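Local coordinates for protein 5-dehydro-2-deoxygluconokinase (Bacillus halodurans C-125, PDB 2QCV) that probably phosphorylates 5-dehydro-2-deoxy-D-gluconate at the expense of ATP, a step of myo-inositol degradation carried out by a kinase of the PfkB family, at residues K140-S145 with L159-L164; S246-K251 with K287-A292; A300-S305 with E320-K325. All coordinates share one frame; numbering follows the deposited sequence. Where two conformers were deposited one is given.

Contact 1: K140-S145 with L159-L164; sequences KLLLVS and LKAIRL
L142 and V144, two residues apart on strand 141-145 and so on the same face of it, meet A161 and I162 of helix 159-164. CD2 of L142 does most of the touching. It lies 3.9 Å from A161 CB, and 4.5 Å from I162 CG1. The first torsion of L142 turns CG opposite its own backbone N (chi1 178°), which sends the branch out to the helix. The second apolar pair is V144 CG2 with I162 CG1 at 3.9 Å, the two side chains crossing at about a right angle.

Strand 139-145, helix 154-167 and strand 171-175 form a beta-alpha-beta unit of the ribokinase-type fold. The short axes fit this, running nearly antiparallel at 158° and 9.6 Å apart at closest approach.

Methyl-to-backbone contact is the other kind: L142 CD2 comes within 3.6 Å of A161 O and 3.9 Å of I162 N. No hydrogen bond crosses between the segments, and all four touching residues are buried. On the far side of the helix, salt bridges join K160 with E187 and R163 with E198, both glutamates belonging to the second subunit.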
# COMPACT_ATOMS: atom_id res chain seq x y z
N LYS A 140 -7.57 -7.64 -37.69
CA LYS A 140 -7.02 -8.93 -38.06
C LYS A 140 -6.36 -9.64 -36.91
O LYS A 140 -6.54 -10.87 -36.72
CB LYS A 140 -6.01 -8.73 -39.21
CG LYS A 140 -6.60 -8.25 -40.51
CD LYS A 140 -5.52 -8.20 -41.64
CE LYS A 140 -6.05 -7.35 -42.78
NZ LYS A 140 -5.23 -7.48 -44.00
N LEU A 141 -5.59 -8.87 -36.13
CA LEU A 141 -4.70 -9.38 -35.05
C LEU A 141 -4.88 -8.56 -33.77
O LEU A 141 -5.09 -7.34 -33.83
CB LEU A 141 -3.21 -9.20 -35.42
CG LEU A 141 -2.63 -9.70 -36.74
CD1 LEU A 141 -1.19 -9.34 -36.88
CD2 LEU A 141 -2.81 -11.19 -36.91
N LEU A 142 -4.70 -9.23 -32.64
CA LEU A 142 -4.51 -8.61 -31.33
C LEU A 142 -3.12 -8.94 -30.86
O LEU A 142 -2.77 -10.11 -30.71
CB LEU A 142 -5.54 -9.10 -30.31
CG LEU A 142 -5.39 -8.53 -28.87
CD1 LEU A 142 -5.87 -7.05 -28.83
CD2 LEU A 142 -6.10 -9.39 -27.83
N LEU A 143 -2.31 -7.92 -30.64
CA LEU A 143 -0.96 -8.10 -30.16
C LEU A 143 -0.97 -7.86 -28.64
O LEU A 143 -1.31 -6.78 -28.15
CB LEU A 143 -0.00 -7.12 -30.87
CG LEU A 143 1.52 -7.21 -30.60
CD1 LEU A 143 1.94 -6.91 -29.17
CD2 LEU A 143 2.09 -8.52 -31.05
N VAL A 144 -0.62 -8.88 -27.91
CA VAL A 144 -0.54 -8.85 -26.45
C VAL A 144 0.92 -8.83 -26.04
O VAL A 144 1.69 -9.67 -26.52
CB VAL A 144 -1.18 -10.11 -25.90
CG1 VAL A 144 -0.97 -10.19 -24.36
CG2 VAL A 144 -2.69 -10.16 -26.31
N SER A 145 1.34 -7.86 -25.24
CA SER A 145 2.70 -7.88 -24.72
C SER A 145 2.71 -8.47 -23.29
O SER A 145 1.81 -8.22 -22.45
CB SER A 145 3.38 -6.49 -24.82
OG SER A 145 3.70 -6.15 -26.19
N LEU A 159 -6.40 -10.49 -20.25
CA LEU A 159 -7.10 -11.78 -20.35
C LEU A 159 -8.48 -11.59 -21.02
O LEU A 159 -8.94 -12.46 -21.82
CB LEU A 159 -7.15 -12.46 -18.97
CG LEU A 159 -5.82 -12.91 -18.35
CD1 LEU A 159 -6.05 -13.44 -16.91
CD2 LEU A 159 -5.19 -13.97 -19.24
N LYS A 160 -9.18 -10.50 -20.68
CA LYS A 160 -10.46 -10.20 -21.30
C LYS A 160 -10.30 -9.96 -22.80
O LYS A 160 -11.02 -10.53 -23.62
CB LYS A 160 -11.14 -8.99 -20.65
CG LYS A 160 -12.37 -8.54 -21.43
CD LYS A 160 -13.11 -7.46 -20.65
CE LYS A 160 -14.30 -6.91 -21.49
NZ LYS A 160 -15.11 -5.91 -20.66
N ALA A 161 -9.33 -9.13 -23.16
CA ALA A 161 -9.02 -8.86 -24.59
C ALA A 161 -8.79 -10.12 -25.42
O ALA A 161 -9.34 -10.25 -26.52
CB ALA A 161 -7.81 -7.90 -24.70
N ILE A 162 -8.04 -11.07 -24.88
CA ILE A 162 -7.73 -12.33 -25.55
C ILE A 162 -9.02 -13.12 -25.80
O ILE A 162 -9.28 -13.57 -26.91
CB ILE A 162 -6.71 -13.19 -24.74
CG1 ILE A 162 -5.32 -12.51 -24.75
CG2 ILE A 162 -6.63 -14.62 -25.33
CD1 ILE A 162 -4.39 -13.02 -23.66
N ARG A 163 -9.87 -13.24 -24.78
CA ARG A 163 -11.16 -13.91 -24.93
C ARG A 163 -12.04 -13.30 -26.04
O ARG A 163 -12.60 -14.01 -26.87
CB ARG A 163 -11.91 -13.95 -23.63
CG ARG A 163 -13.25 -14.72 -23.72
CD ARG A 163 -13.92 -14.74 -22.38
NE ARG A 163 -13.17 -15.50 -21.37
CZ ARG A 163 -13.16 -16.83 -21.28
NH1 ARG A 163 -13.79 -17.58 -22.17
NH2 ARG A 163 -12.44 -17.40 -20.34
N LEU A 164 -12.15 -11.99 -26.03
CA LEU A 164 -12.92 -11.25 -27.00
C LEU A 164 -12.34 -11.41 -28.39
O LEU A 164 -13.08 -11.64 -29.36
CB LEU A 164 -12.98 -9.76 -26.57
CG LEU A 164 -14.07 -9.35 -25.60
CD1 LEU A 164 -14.23 -10.32 -24.44
CD2 LEU A 164 -13.76 -7.94 -25.11

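Contact 2: S246-K251 with K287-A292; sequences SFAYTK and KGIETA
A248 and I289 mark the closest backbone approach, 7.3 Å between their CA atoms, where strand 246-250 passes the first turn of helix 289-305. The strand is extended, so A248 and T250 send their CB atoms to the helix while Y249 between them points away. On the helix side G288 is the N-cap, with phi 88° and psi 165°, a combination at which a CB would press on the carbonyl of the preceding residue and which therefore suits glycine. Its O accepts the bond from A292 N at 2.9 Å, which closes the first helical turn. The CB of I289 points toward the strand.

I289 is the one helix residue that reaches across, and it uses both of its branches. CG2, set opposite the backbone N, meets A248 CB at 3.4 Å, closer than two carbons normally pack. The longer branch leaves beside the backbone N (chi1 -63°), and its CD1 ends 3.6 Å from T250 CG2, the two side chains meeting at a slant. The methyl of T250 thus belongs to the apolar contact, whereas its OG1 is hydrogen-bonded to the backbone N of E254. No hydrogen bond spans the two segments; isoleucine forks over the strand, one branch to each of the two inward residues.

Strand 246-250 lies between strands 236-240 and 255-258, antiparallel to both, and helix 289-305 packs here on the antiparallel end of the large mixed sheet of the ribokinase-type fold. L236 and Y256 on these neighbouring strands also touch I289, while helix 271-284 adds L283 to the same isoleucine, and L293, one turn further along helix 289-305, continues the packing over A248.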
# COMPACT_ATOMS: atom_id res chain seq x y z
N SER A 246 16.84 -16.87 -35.92
CA SER A 246 15.51 -17.09 -35.41
C SER A 246 14.85 -18.25 -36.15
O SER A 246 15.21 -18.59 -37.28
CB SER A 246 14.67 -15.79 -35.44
OG SER A 246 14.64 -15.12 -36.68
N PHE A 247 13.92 -18.90 -35.47
CA PHE A 247 13.29 -20.13 -35.98
C PHE A 247 11.79 -19.99 -35.79
O PHE A 247 11.32 -19.55 -34.70
CB PHE A 247 13.86 -21.32 -35.23
CG PHE A 247 15.36 -21.39 -35.33
CD1 PHE A 247 16.17 -20.64 -34.49
CD2 PHE A 247 15.97 -22.17 -36.31
CE1 PHE A 247 17.56 -20.68 -34.61
CE2 PHE A 247 17.33 -22.20 -36.45
CZ PHE A 247 18.13 -21.47 -35.59
N ALA A 248 11.03 -20.28 -36.84
CA ALA A 248 9.59 -20.31 -36.75
C ALA A 248 9.14 -21.74 -37.00
O ALA A 248 9.66 -22.44 -37.91
CB ALA A 248 8.99 -19.37 -37.78
N TYR A 249 8.15 -22.16 -36.22
CA TYR A 249 7.62 -23.52 -36.28
C TYR A 249 6.09 -23.47 -36.42
O TYR A 249 5.46 -22.70 -35.73
CB TYR A 249 7.94 -24.23 -34.96
CG TYR A 249 9.42 -24.26 -34.60
CD1 TYR A 249 10.24 -25.28 -35.08
CD2 TYR A 249 9.98 -23.27 -33.82
CE1 TYR A 249 11.59 -25.33 -34.77
CE2 TYR A 249 11.31 -23.30 -33.47
CZ TYR A 249 12.12 -24.35 -33.95
OH TYR A 249 13.43 -24.39 -33.65
N THR A 250 5.52 -24.30 -37.29
CA THR A 250 4.07 -24.36 -37.50
C THR A 250 3.51 -25.66 -36.94
O THR A 250 4.23 -26.68 -36.84
CB THR A 250 3.70 -24.26 -39.01
OG1 THR A 250 4.13 -25.45 -39.68
CG2 THR A 250 4.34 -23.03 -39.60
N LYS A 251 2.24 -25.63 -36.57
CA LYS A 251 1.57 -26.77 -35.99
C LYS A 251 1.53 -27.94 -37.01
O LYS A 251 1.59 -29.10 -36.62
CB LYS A 251 0.15 -26.41 -35.57
CG LYS A 251 -0.51 -27.63 -34.93
CD LYS A 251 -1.82 -27.40 -34.26
CE LYS A 251 -2.05 -28.54 -33.20
NZ LYS A 251 -3.05 -28.18 -32.20
N LYS A 287 3.83 -12.60 -47.53
CA LYS A 287 5.19 -12.95 -47.92
C LYS A 287 5.60 -14.33 -47.43
O LYS A 287 6.61 -14.88 -47.87
CB LYS A 287 6.18 -11.88 -47.44
CG LYS A 287 5.88 -10.53 -48.14
CD LYS A 287 6.78 -9.45 -47.69
CE LYS A 287 6.37 -8.10 -48.26
NZ LYS A 287 6.36 -8.11 -49.72
N GLY A 288 4.85 -14.89 -46.49
CA GLY A 288 5.17 -16.21 -45.99
C GLY A 288 6.15 -16.13 -44.83
O GLY A 288 6.76 -15.09 -44.57
N ILE A 289 6.26 -17.23 -44.11
CA ILE A 289 7.00 -17.21 -42.84
C ILE A 289 8.49 -17.03 -43.05
O ILE A 289 9.14 -16.28 -42.32
CB ILE A 289 6.69 -18.48 -42.02
CG1 ILE A 289 5.20 -18.50 -41.66
CG2 ILE A 289 7.60 -18.59 -40.79
CD1 ILE A 289 4.68 -19.84 -41.22
N GLU A 290 9.06 -17.74 -44.02
CA GLU A 290 10.51 -17.67 -44.21
C GLU A 290 10.96 -16.26 -44.53
O GLU A 290 11.92 -15.75 -43.96
CB GLU A 290 10.96 -18.59 -45.33
CG GLU A 290 12.45 -18.72 -45.40
CD GLU A 290 12.85 -19.71 -46.50
OE1 GLU A 290 11.99 -20.52 -46.90
OE2 GLU A 290 13.98 -19.61 -47.00
N THR A 291 10.22 -15.58 -45.40
CA THR A 291 10.52 -14.19 -45.70
C THR A 291 10.21 -13.25 -44.54
O THR A 291 10.96 -12.30 -44.32
CB THR A 291 9.82 -13.72 -46.99
OG1 THR A 291 10.30 -14.51 -48.10
CG2 THR A 291 10.15 -12.23 -47.26
N ALA A 292 9.12 -13.50 -43.81
CA ALA A 292 8.77 -12.69 -42.64
C ALA A 292 9.91 -12.66 -41.62
O ALA A 292 10.18 -11.62 -41.02
CB ALA A 292 7.46 -13.18 -42.00

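Contact 3: A300-S305 with E320-K325; sequences ASIVVS and EALIEK
L322 of helix 316-325 supplies the whole second half of this contact, reaching S301 and I302 of helix 289-305. The CA atoms of I302 and L322 are 8.4 Å apart, so the space between the backbones is bridged by side chains. From L322 CB, the nearest atom opposite is I302 CD1 at 4.5 Å, a loose approach. The first torsion places CG opposite the backbone N (chi1 -169°), directing the rest of the chain at helix 289-305. CG itself makes no close contact across the interface; it serves as the fork. One branch, CD1, stays 5.0 Å from S301 OG and so remains beyond van der Waals touch of the facing segment. The other, CD2, carries the contact. It reaches I302 CG1 at 4.0 Å, and on the serine it lies 3.9 Å from S301 CB and 3.7 Å from S301 OG.

I302 and L322 run alongside each other, pointing opposite ways. S301 turns OG opposite its backbone N (chi1 165°), which lets the oxygen as well as CB lie next to the leucine methyl. This is helix-helix packing that joins the last helix of the chain, 316-325, to helix 289-305. Neighbouring residues extend the same interface: L322 also rests on A298, one turn earlier in helix 289-305, and I302 on E318 and I319, earlier in helix 316-325.

With no hydrogen bond or charge pair between the two segments, the contact is non-directional, held by van der Waals packing and burial of apolar surface, L322 itself staying partly exposed. A directed interaction between the same two helices is the hydrogen bond of E320 OE2 with Y295 OH.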
# COMPACT_ATOMS: atom_id res chain seq x y z
N ALA A 300 15.03 -5.10 -37.04
CA ALA A 300 15.84 -5.11 -35.81
C ALA A 300 17.22 -4.53 -35.99
O ALA A 300 17.68 -3.71 -35.17
CB ALA A 300 15.95 -6.50 -35.24
N SER A 301 17.90 -4.95 -37.04
CA SER A 301 19.21 -4.43 -37.34
C SER A 301 19.19 -2.91 -37.59
O SER A 301 20.05 -2.21 -37.12
CB SER A 301 19.81 -5.13 -38.55
OG SER A 301 20.94 -4.44 -39.08
N ILE A 302 18.21 -2.42 -38.33
CA ILE A 302 18.20 -1.01 -38.70
C ILE A 302 17.94 -0.15 -37.47
O ILE A 302 18.60 0.89 -37.25
CB ILE A 302 17.13 -0.74 -39.77
CG1 ILE A 302 17.50 -1.41 -41.06
CG2 ILE A 302 16.96 0.77 -40.02
CD1 ILE A 302 16.35 -1.53 -42.05
N VAL A 303 17.00 -0.58 -36.64
CA VAL A 303 16.62 0.24 -35.48
C VAL A 303 17.78 0.39 -34.51
O VAL A 303 17.94 1.46 -33.91
CB VAL A 303 15.31 -0.25 -34.82
CG1 VAL A 303 15.56 -1.45 -33.97
CG2 VAL A 303 14.66 0.89 -34.04
N VAL A 304 18.65 -0.62 -34.38
CA VAL A 304 19.78 -0.52 -33.42
C VAL A 304 20.99 0.21 -33.97
O VAL A 304 21.92 0.53 -33.22
CB VAL A 304 20.19 -1.90 -32.86
CG1 VAL A 304 18.99 -2.60 -32.30
CG2 VAL A 304 20.86 -2.76 -33.94
N SER A 305 20.99 0.50 -35.27
CA SER A 305 22.14 1.09 -35.95
C SER A 305 21.86 2.52 -36.43
O SER A 305 22.81 3.29 -36.66
CB SER A 305 22.56 0.24 -37.13
OG SER A 305 21.64 0.41 -38.19
N GLU A 320 13.85 -3.57 -47.07
CA GLU A 320 14.02 -4.36 -48.31
C GLU A 320 15.43 -4.22 -48.93
O GLU A 320 16.00 -5.20 -49.43
CB GLU A 320 12.90 -4.06 -49.28
CG GLU A 320 11.61 -4.68 -48.78
CD GLU A 320 10.37 -4.36 -49.59
OE1 GLU A 320 10.44 -3.47 -50.46
OE2 GLU A 320 9.32 -5.02 -49.34
N ALA A 321 16.00 -3.02 -48.85
CA ALA A 321 17.35 -2.79 -49.31
C ALA A 321 18.37 -3.61 -48.49
O ALA A 321 19.36 -4.14 -49.02
CB ALA A 321 17.66 -1.30 -49.22
N LEU A 322 18.13 -3.71 -47.19
CA LEU A 322 19.03 -4.45 -46.30
C LEU A 322 18.92 -5.94 -46.61
O LEU A 322 19.94 -6.65 -46.64
CB LEU A 322 18.76 -4.12 -44.82
CG LEU A 322 19.82 -4.64 -43.85
CD1 LEU A 322 21.12 -3.83 -44.02
CD2 LEU A 322 19.33 -4.66 -42.37
N ILE A 323 17.69 -6.40 -46.82
CA ILE A 323 17.46 -7.81 -47.22
C ILE A 323 18.16 -8.13 -48.55
O ILE A 323 18.83 -9.16 -48.68
CB ILE A 323 15.96 -8.16 -47.30
CG1 ILE A 323 15.32 -8.09 -45.90
CG2 ILE A 323 15.76 -9.57 -47.92
CD1 ILE A 323 13.77 -8.30 -45.91
N GLU A 324 18.01 -7.22 -49.53
CA GLU A 324 18.66 -7.42 -50.82
C GLU A 324 20.18 -7.45 -50.67
O GLU A 324 20.85 -8.27 -51.29
CB GLU A 324 18.25 -6.32 -51.81
CG GLU A 324 16.79 -6.45 -52.27
N LYS A 325 20.72 -6.56 -49.84
CA LYS A 325 22.18 -6.52 -49.62
C LYS A 325 22.67 -7.85 -49.00
O LYS A 325 23.76 -8.31 -49.30
CB LYS A 325 22.57 -5.30 -48.79
CG LYS A 325 24.05 -5.21 -48.48
CD LYS A 325 24.45 -3.94 -47.68
CE LYS A 325 25.36 -3.01 -48.49
NZ LYS A 325 26.08 -1.99 -47.67

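In the fold
All three contacts are mainly apolar, without a hydrogen bond across, but their surroundings differ. Contacts 1 and 3 are buried and contact 2 partly so. Burial does not simply follow depth: the centre of contact 1 lies about 13 Å from that of the chain, those of contacts 2 and 3 about 17 and 18 Å. The helix of contact 1 faces the second subunit, whereas no other chain of the assembly touches contacts 2 and 3. Contacts 1 and 2 place helices on the same large sheet, one on a parallel strand, the other on an antiparallel strand near the edge. Contacts 2 and 3 share helix 289-305, whose start meets the sheet and whose later turns meet another helix.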